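Local coordinates for cellobiose 2-epimerase (Ruminococcus albus, PDB 3VW5), which catalyses the reversible epimerization of the unmodified disaccharide cellobiose to 4-O-beta-D-glucopyranosyl-D-mannose, at residues 85-93 with 155-163; 213-224 with 266-277. The protein carries 2 engineered substitutions. All coordinates share one frame; numbering follows the deposited sequence.

Contact 1: 85-93 with 155-163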
# COMPACT_ATOMS: atom_id res chain seq x y z
N ILE A 85 12.52 -14.71 2.78
CA ILE A 85 11.67 -15.75 2.24
C ILE A 85 11.88 -17.05 3.01
O ILE A 85 13.02 -17.47 3.26
CB ILE A 85 11.94 -15.92 0.74
CG1 ILE A 85 11.25 -14.79 -0.02
CG2 ILE A 85 11.48 -17.26 0.25
CD1 ILE A 85 11.56 -14.72 -1.48
N ASP A 86 10.78 -17.67 3.43
CA ASP A 86 10.83 -18.97 4.07
C ASP A 86 10.71 -20.03 2.97
O ASP A 86 9.61 -20.36 2.54
CB ASP A 86 9.72 -19.13 5.10
CG ASP A 86 9.87 -20.39 5.94
OD1 ASP A 86 10.63 -21.29 5.52
OD2 ASP A 86 9.22 -20.49 7.01
N TYR A 87 11.85 -20.54 2.52
CA TYR A 87 11.87 -21.47 1.41
C TYR A 87 11.34 -22.82 1.83
O TYR A 87 10.74 -23.54 1.03
CB TYR A 87 13.28 -21.58 0.82
CG TYR A 87 13.67 -20.36 0.03
CD1 TYR A 87 13.11 -20.11 -1.22
CD2 TYR A 87 14.60 -19.44 0.53
CE1 TYR A 87 13.46 -18.99 -1.96
CE2 TYR A 87 14.95 -18.31 -0.19
CZ TYR A 87 14.38 -18.09 -1.43
OH TYR A 87 14.74 -16.96 -2.15
N GLU A 88 11.54 -23.13 3.11
CA GLU A 88 11.12 -24.40 3.67
C GLU A 88 9.60 -24.53 3.88
O GLU A 88 8.98 -25.49 3.42
CB GLU A 88 11.88 -24.64 4.97
CG GLU A 88 11.46 -25.89 5.70
CD GLU A 88 12.22 -26.10 7.00
OE1 GLU A 88 13.14 -25.28 7.29
OE2 GLU A 88 11.89 -27.08 7.74
N TYR A 89 8.97 -23.56 4.53
CA TYR A 89 7.52 -23.62 4.75
C TYR A 89 6.75 -22.80 3.74
O TYR A 89 5.56 -23.02 3.54
CB TYR A 89 7.14 -23.17 6.16
CG TYR A 89 7.57 -24.11 7.29
CD1 TYR A 89 6.76 -25.18 7.67
CD2 TYR A 89 8.76 -23.91 7.98
CE1 TYR A 89 7.13 -26.04 8.69
CE2 TYR A 89 9.14 -24.76 9.00
CZ TYR A 89 8.32 -25.83 9.36
OH TYR A 89 8.69 -26.69 10.39
N GLY A 90 7.41 -21.83 3.10
CA GLY A 90 6.72 -20.91 2.22
C GLY A 90 6.48 -19.51 2.79
O GLY A 90 6.66 -19.27 3.97
N GLY A 91 6.08 -18.58 1.93
CA GLY A 91 5.83 -17.22 2.36
C GLY A 91 7.08 -16.44 2.75
O GLY A 91 8.22 -16.81 2.43
N VAL A 92 6.85 -15.33 3.45
CA VAL A 92 7.92 -14.48 3.92
C VAL A 92 7.71 -14.22 5.41
O VAL A 92 6.58 -14.24 5.89
CB VAL A 92 7.94 -13.14 3.15
CG1 VAL A 92 8.09 -13.39 1.67
CG2 VAL A 92 6.67 -12.35 3.41
N TYR A 93 8.79 -13.97 6.14
CA TYR A 93 8.68 -13.66 7.57
C TYR A 93 8.12 -12.26 7.81
O TYR A 93 7.86 -11.52 6.87
CB TYR A 93 10.03 -13.82 8.27
CG TYR A 93 10.72 -15.13 7.99
CD1 TYR A 93 10.21 -16.33 8.48
CD2 TYR A 93 11.88 -15.17 7.22
CE1 TYR A 93 10.84 -17.54 8.22
CE2 TYR A 93 12.52 -16.37 6.95
CZ TYR A 93 11.99 -17.55 7.44
OH TYR A 93 12.63 -18.74 7.17
N ALA A 155 -3.55 -14.57 9.45
CA ALA A 155 -2.39 -14.63 10.34
C ALA A 155 -2.07 -16.04 10.82
O ALA A 155 -2.93 -16.75 11.31
CB ALA A 155 -2.58 -13.68 11.53
N PHE A 156 -0.80 -16.42 10.69
CA PHE A 156 -0.34 -17.76 11.04
C PHE A 156 1.04 -17.64 11.65
O PHE A 156 1.70 -16.61 11.49
CB PHE A 156 -0.23 -18.63 9.79
CG PHE A 156 -1.41 -18.54 8.90
CD1 PHE A 156 -2.47 -19.42 9.04
CD2 PHE A 156 -1.50 -17.54 7.93
CE1 PHE A 156 -3.59 -19.33 8.22
CE2 PHE A 156 -2.61 -17.43 7.13
CZ PHE A 156 -3.66 -18.33 7.27
N ASP A 157 1.46 -18.69 12.34
CA ASP A 157 2.86 -18.82 12.73
C ASP A 157 3.65 -19.37 11.55
O ASP A 157 3.07 -19.70 10.51
CB ASP A 157 3.05 -19.66 14.01
CG ASP A 157 2.67 -21.13 13.84
OD1 ASP A 157 2.47 -21.61 12.70
OD2 ASP A 157 2.59 -21.82 14.88
N ARG A 158 4.96 -19.45 11.71
CA ARG A 158 5.82 -19.88 10.61
C ARG A 158 5.30 -21.13 9.92
O ARG A 158 5.32 -21.25 8.70
CB ARG A 158 7.25 -20.11 11.09
CG ARG A 158 8.13 -20.50 9.95
CD ARG A 158 9.47 -20.93 10.42
NE ARG A 158 10.27 -21.26 9.25
CZ ARG A 158 11.40 -21.94 9.29
NH1 ARG A 158 11.88 -22.39 10.44
NH2 ARG A 158 12.05 -22.18 8.16
N GLN A 159 4.80 -22.06 10.74
CA GLN A 159 4.34 -23.36 10.30
C GLN A 159 2.87 -23.36 9.85
O GLN A 159 2.26 -24.42 9.71
CB GLN A 159 4.55 -24.39 11.42
CG GLN A 159 5.99 -24.45 11.94
CD GLN A 159 6.15 -23.97 13.40
OE1 GLN A 159 5.97 -24.74 14.35
NE2 GLN A 159 6.52 -22.69 13.57
N TRP A 160 2.29 -22.18 9.62
CA TRP A 160 0.93 -22.08 9.07
C TRP A 160 -0.19 -22.53 10.02
O TRP A 160 -1.30 -22.84 9.56
CB TRP A 160 0.78 -22.83 7.75
CG TRP A 160 1.71 -22.40 6.64
CD1 TRP A 160 2.70 -23.16 6.08
CD2 TRP A 160 1.73 -21.14 5.95
NE1 TRP A 160 3.33 -22.45 5.08
CE2 TRP A 160 2.76 -21.21 4.98
CE3 TRP A 160 0.98 -19.96 6.06
CZ2 TRP A 160 3.06 -20.16 4.13
CZ3 TRP A 160 1.28 -18.91 5.22
CH2 TRP A 160 2.30 -19.01 4.26
N ARG A 161 0.08 -22.58 11.31
CA ARG A 161 -0.97 -22.80 12.29
C ARG A 161 -1.59 -21.45 12.65
O ARG A 161 -0.88 -20.47 12.90
CB ARG A 161 -0.44 -23.50 13.54
CG ARG A 161 0.23 -24.84 13.23
CD ARG A 161 0.98 -25.41 14.43
NE ARG A 161 2.12 -24.58 14.82
CZ ARG A 161 3.10 -24.99 15.61
NH1 ARG A 161 3.09 -26.23 16.10
NH2 ARG A 161 4.10 -24.17 15.92
N LEU A 162 -2.91 -21.40 12.68
CA LEU A 162 -3.64 -20.15 12.92
C LEU A 162 -3.33 -19.43 14.25
O LEU A 162 -3.24 -20.07 15.30
CB LEU A 162 -5.14 -20.41 12.81
CG LEU A 162 -5.91 -19.11 12.70
CD1 LEU A 162 -6.41 -18.92 11.28
CD2 LEU A 162 -7.06 -19.06 13.71
N VAL A 163 -3.14 -18.11 14.17
CA VAL A 163 -3.04 -17.24 15.36
C VAL A 163 -3.92 -15.99 15.25
O VAL A 163 -4.57 -15.75 14.23
CB VAL A 163 -1.59 -16.73 15.62
CG1 VAL A 163 -1.42 -16.46 17.13
CG2 VAL A 163 -0.56 -17.73 15.14
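The Tyr89 ring overlaps the Arg158 guanidinium at one corner: Tyr89 CD2 sits over one face of the flat group, 3.3 Å from Arg158 NE. The two planes are 71° apart, so the ring meets the group with its CD2-CE2 side and not as a parallel stack. Further round the same ring, Gln159 CG makes an off-centre CH-pi contact, 4.1 Å from the Tyr89 centroid.

Arg158 grips Asp86 side-on. NE donates to Asp86 OD2 at 2.6 Å with an N-H...O angle of 172°, and NH2 donates to Asp86 OD1 at 3.1 Å, almost as straight. Both oxygens lie near the guanidinium plane but are met from above the carboxylate plane. With CG anti to the backbone N (chi1 -178°) and the chain extended to NE, Arg158 reaches from the 157-160 turn to the 85-93 loop. Glu88 OE1 adds a longer salt bridge to Arg158 NH2 at 3.4 Å, and Lys107 is a second cation on Asp86 OD2.

Asp86 OD1 also accepts from Tyr89 N at 3.0 Å, from the face opposite Arg158 NH2. An alanine in place of Arg158 has no guanidinium, which would probably leave the carboxylates of Asp86 and Glu88 without this cation and free the Tyr89 ring to turn.

Beside this network, Trp160 NE1 donates to Tyr89 O at 2.8 Å, with the acceptor close to the indole plane. The geometry is that of an Asx motif in the loop after helix 67-84, joined by a salt-bridge network to the type I turn Asp157-Trp160 that follows strand 151-156 in this (alpha/alpha)6 barrel.

Contact 2: 213-224 with 266-277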
# COMPACT_ATOMS: atom_id res chain seq x y z
N ARG A 213 -16.91 -6.56 -4.13
CA ARG A 213 -18.22 -6.11 -4.59
C ARG A 213 -19.38 -6.74 -3.79
O ARG A 213 -20.32 -6.05 -3.39
CB ARG A 213 -18.40 -6.32 -6.10
CG ARG A 213 -19.78 -6.85 -6.49
CD ARG A 213 -20.12 -6.79 -7.99
NE ARG A 213 -19.32 -7.65 -8.88
CZ ARG A 213 -19.27 -8.98 -8.85
NH1 ARG A 213 -19.94 -9.67 -7.94
NH2 ARG A 213 -18.51 -9.63 -9.72
N ASP A 214 -19.29 -8.03 -3.52
CA ASP A 214 -20.40 -8.76 -2.91
C ASP A 214 -20.44 -8.76 -1.37
O ASP A 214 -21.52 -8.82 -0.77
CB ASP A 214 -20.44 -10.19 -3.45
CG ASP A 214 -20.70 -10.24 -4.95
OD1 ASP A 214 -21.30 -9.27 -5.47
OD2 ASP A 214 -20.32 -11.25 -5.59
N ILE A 215 -19.27 -8.68 -0.73
CA ILE A 215 -19.23 -8.69 0.72
C ILE A 215 -18.85 -7.36 1.36
O ILE A 215 -19.54 -6.86 2.24
CB ILE A 215 -18.28 -9.76 1.26
CG1 ILE A 215 -18.58 -11.12 0.62
CG2 ILE A 215 -18.39 -9.83 2.75
CD1 ILE A 215 -17.76 -12.26 1.19
N VAL A 216 -17.75 -6.77 0.91
CA VAL A 216 -17.18 -5.67 1.66
C VAL A 216 -17.85 -4.32 1.36
O VAL A 216 -18.05 -3.51 2.26
CB VAL A 216 -15.61 -5.68 1.64
CG1 VAL A 216 -15.12 -6.82 0.83
CG2 VAL A 216 -15.00 -4.35 1.19
N TYR A 217 -18.22 -4.11 0.10
CA TYR A 217 -18.95 -2.91 -0.31
C TYR A 217 -20.34 -2.85 0.34
O TYR A 217 -21.06 -3.84 0.38
CB TYR A 217 -19.05 -2.85 -1.84
CG TYR A 217 -19.88 -1.70 -2.36
CD1 TYR A 217 -19.52 -0.38 -2.13
CD2 TYR A 217 -21.04 -1.93 -3.10
CE1 TYR A 217 -20.28 0.67 -2.61
CE2 TYR A 217 -21.81 -0.89 -3.58
CZ TYR A 217 -21.42 0.41 -3.33
OH TYR A 217 -22.18 1.46 -3.79
N THR A 218 -20.70 -1.69 0.87
CA THR A 218 -22.02 -1.50 1.46
C THR A 218 -22.84 -0.59 0.54
O THR A 218 -22.64 0.63 0.52
CB THR A 218 -21.92 -0.91 2.86
OG1 THR A 218 -20.91 -1.62 3.59
CG2 THR A 218 -23.23 -1.03 3.60
N PRO A 219 -23.73 -1.18 -0.26
CA PRO A 219 -24.43 -0.42 -1.31
C PRO A 219 -25.26 0.77 -0.84
O PRO A 219 -25.28 1.78 -1.55
CB PRO A 219 -25.29 -1.48 -2.00
CG PRO A 219 -25.34 -2.63 -1.07
CD PRO A 219 -24.06 -2.62 -0.31
N ASP A 220 -25.93 0.70 0.32
CA ASP A 220 -26.83 1.79 0.70
C ASP A 220 -26.07 2.91 1.37
O ASP A 220 -26.65 3.89 1.81
CB ASP A 220 -27.94 1.30 1.63
CG ASP A 220 -27.40 0.82 2.95
OD1 ASP A 220 -26.42 0.02 2.91
OD2 ASP A 220 -27.92 1.24 4.02
N THR A 221 -24.76 2.76 1.45
CA THR A 221 -23.92 3.70 2.18
C THR A 221 -22.72 4.12 1.35
O THR A 221 -22.16 5.20 1.54
CB THR A 221 -23.44 3.03 3.47
OG1 THR A 221 -24.42 3.23 4.49
CG2 THR A 221 -22.15 3.63 3.93
N ASN A 222 -22.35 3.26 0.41
CA ASN A 222 -21.15 3.40 -0.41
C ASN A 222 -19.87 3.28 0.39
O ASN A 222 -18.82 3.71 -0.08
CB ASN A 222 -21.16 4.71 -1.20
CG ASN A 222 -22.49 4.99 -1.84
OD1 ASN A 222 -23.17 5.96 -1.49
ND2 ASN A 222 -22.89 4.15 -2.79
N ALA A 223 -19.94 2.71 1.59
CA ALA A 223 -18.75 2.45 2.40
C ALA A 223 -18.19 1.04 2.16
O ALA A 223 -18.90 0.16 1.66
CB ALA A 223 -19.05 2.63 3.86
N LEU A 224 -16.93 0.84 2.52
CA LEU A 224 -16.35 -0.49 2.58
C LEU A 224 -16.30 -0.94 4.02
O LEU A 224 -15.85 -0.17 4.89
CB LEU A 224 -14.92 -0.47 2.04
CG LEU A 224 -14.78 -0.03 0.59
CD1 LEU A 224 -13.31 -0.03 0.20
CD2 LEU A 224 -15.58 -0.95 -0.31
N GLN A 266 -18.63 -2.11 -14.58
CA GLN A 266 -19.26 -2.46 -13.32
C GLN A 266 -18.51 -1.78 -12.17
O GLN A 266 -19.10 -1.07 -11.35
CB GLN A 266 -19.24 -3.98 -13.14
CG GLN A 266 -20.31 -4.51 -12.20
CD GLN A 266 -20.10 -5.98 -11.84
OE1 GLN A 266 -20.68 -6.47 -10.87
NE2 GLN A 266 -19.28 -6.67 -12.62
N PHE A 267 -17.20 -2.01 -12.13
CA PHE A 267 -16.38 -1.46 -11.07
C PHE A 267 -16.21 0.06 -11.13
O PHE A 267 -16.20 0.73 -10.09
CB PHE A 267 -15.04 -2.20 -11.00
CG PHE A 267 -15.11 -3.44 -10.15
CD1 PHE A 267 -14.76 -3.40 -8.81
CD2 PHE A 267 -15.60 -4.63 -10.68
CE1 PHE A 267 -14.85 -4.53 -8.02
CE2 PHE A 267 -15.70 -5.76 -9.90
CZ PHE A 267 -15.32 -5.71 -8.57
N ALA A 268 -16.13 0.61 -12.34
CA ALA A 268 -16.03 2.06 -12.49
C ALA A 268 -17.23 2.79 -11.91
O ALA A 268 -17.11 3.91 -11.40
CB ALA A 268 -15.83 2.43 -13.95
N GLU A 269 -18.40 2.15 -11.96
CA GLU A 269 -19.58 2.79 -11.39
C GLU A 269 -19.61 2.67 -9.88
O GLU A 269 -19.97 3.62 -9.19
CB GLU A 269 -20.87 2.26 -12.02
CG GLU A 269 -20.97 2.59 -13.50
CD GLU A 269 -22.39 2.63 -14.03
OE1 GLU A 269 -23.33 2.44 -13.21
OE2 GLU A 269 -22.56 2.85 -15.26
N MET A 270 -19.22 1.51 -9.36
CA MET A 270 -19.13 1.31 -7.92
C MET A 270 -18.07 2.24 -7.32
O MET A 270 -18.32 2.96 -6.36
CB MET A 270 -18.81 -0.14 -7.59
CG MET A 270 -18.92 -0.48 -6.10
SD MET A 270 -18.35 -2.14 -5.70
CE MET A 270 -16.60 -2.00 -6.03
N ASP A 271 -16.88 2.22 -7.92
CA ASP A 271 -15.77 3.03 -7.45
C ASP A 271 -16.08 4.54 -7.42
O ASP A 271 -15.72 5.24 -6.44
CB ASP A 271 -14.52 2.74 -8.28
CG ASP A 271 -14.02 1.33 -8.07
OD1 ASP A 271 -14.27 0.79 -6.97
OD2 ASP A 271 -13.40 0.76 -8.99
N LEU A 272 -16.73 5.03 -8.48
CA LEU A 272 -17.20 6.41 -8.51
C LEU A 272 -18.13 6.69 -7.33
O LEU A 272 -18.04 7.74 -6.69
CB LEU A 272 -17.90 6.72 -9.83
CG LEU A 272 -17.03 7.36 -10.92
CD1 LEU A 272 -17.82 7.56 -12.19
CD2 LEU A 272 -16.46 8.68 -10.46
N LYS A 273 -19.03 5.76 -7.03
CA LYS A 273 -19.97 5.98 -5.95
C LYS A 273 -19.23 6.15 -4.64
O LYS A 273 -19.58 6.98 -3.82
CB LYS A 273 -20.99 4.85 -5.84
CG LYS A 273 -22.17 4.98 -6.79
CD LYS A 273 -23.07 3.79 -6.69
CE LYS A 273 -23.88 3.62 -7.96
NZ LYS A 273 -24.52 2.27 -8.01
N ILE A 274 -18.19 5.33 -4.46
CA ILE A 274 -17.35 5.40 -3.28
C ILE A 274 -16.56 6.71 -3.29
O ILE A 274 -16.44 7.37 -2.27
CB ILE A 274 -16.40 4.19 -3.20
CG1 ILE A 274 -17.23 2.89 -3.19
CG2 ILE A 274 -15.47 4.30 -1.98
CD1 ILE A 274 -16.40 1.64 -3.32
N SER A 275 -16.05 7.07 -4.46
CA SER A 275 -15.35 8.34 -4.62
C SER A 275 -16.20 9.53 -4.23
O SER A 275 -15.74 10.42 -3.51
CB SER A 275 -14.90 8.51 -6.06
OG SER A 275 -13.67 7.86 -6.26
N HIS A 276 -17.43 9.58 -4.72
CA HIS A 276 -18.27 10.73 -4.42
C HIS A 276 -18.54 10.78 -2.94
O HIS A 276 -18.48 11.85 -2.34
CB HIS A 276 -19.60 10.72 -5.20
CG HIS A 276 -19.48 11.27 -6.59
ND1 HIS A 276 -19.32 12.62 -6.84
CD2 HIS A 276 -19.45 10.64 -7.80
CE1 HIS A 276 -19.21 12.80 -8.16
NE2 HIS A 276 -19.30 11.62 -8.76
N ASN A 277 -18.81 9.62 -2.36
CA ASN A 277 -19.06 9.54 -0.92
C ASN A 277 -17.91 10.10 -0.09
O ASN A 277 -18.13 10.93 0.78
CB ASN A 277 -19.37 8.12 -0.49
CG ASN A 277 -20.07 8.08 0.86
OD1 ASN A 277 -21.07 8.77 1.06
ND2 ASN A 277 -19.53 7.30 1.79
O HOH W 1 -17.34 5.63 0.87
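Met270 lies along one face of the Tyr217 ring with two consecutive chain atoms, making both a CH-pi and a Met-aromatic contact. Met270 CG is 3.7 Å from the Tyr217 centroid and only 5° off the ring normal; SD follows at 4.0 Å, nearer the CG-CD2 side of the ring. Pro219 N lies over the opposite face, offset toward the rim, so the phenol has helix 261-281 on one face and its own loop on the other. Tyr217 is the first residue to leave helical geometry after helix 199-216. Its chi1 of 175° swings the ring away from the backbone N and lays it against Met270.

Ile274 extends the apolar patch. Its CG1 lies 3.8 Å from Tyr217 CE1, and CD1 also touches Leu224 CD2. At the phenol end, Asn222 ND2 donates to Tyr217 OH at 3.0 Å, with the oxygen close to the amide plane; the aliphatic part of Lys273 packs against both groups.

Asn222 and Ala223 both face Thr218, which makes a G1 beta bulge in the short, weakly bonded hairpin of 217-218 and 223-224. Its turn brings Asn222 CB to 3.9 Å from Asn277 CB. A water joins the same two residues: it donates to Asn222 O at 2.6 Å and accepts from Asn277 ND2 at 2.9 Å. At the other end, Arg213 NE and Gln266 OE1 are close, but the N-H direction is too poor for a hydrogen bond.

The chemistry implies that hairpin and helix are held together mainly by sulfur, aromatic and aliphatic packing, while the polar link identified between them runs through a water.

Contact 1 is complete before the chain reaches contact 2, and both belong to the part of the protein related to N-acylglucosamine 2-epimerase. Their centres are 33 Å apart and their nearest atoms about 16 Å apart, so they do not touch. They also use different helices and sheets: the 85-93 loop follows helix 67-84 and meets the turn after strand 151-156 of a five-stranded antiparallel sheet, whereas 213-224 leaves helix 199-216 through a small three-stranded sheet and packs on helix 261-281. Each centre lies 20 or 21 Å from that of the chain. They are two separate local packings at different places in the (alpha/alpha)6 barrel, contact 1 loop to loop and contact 2 hairpin to helix.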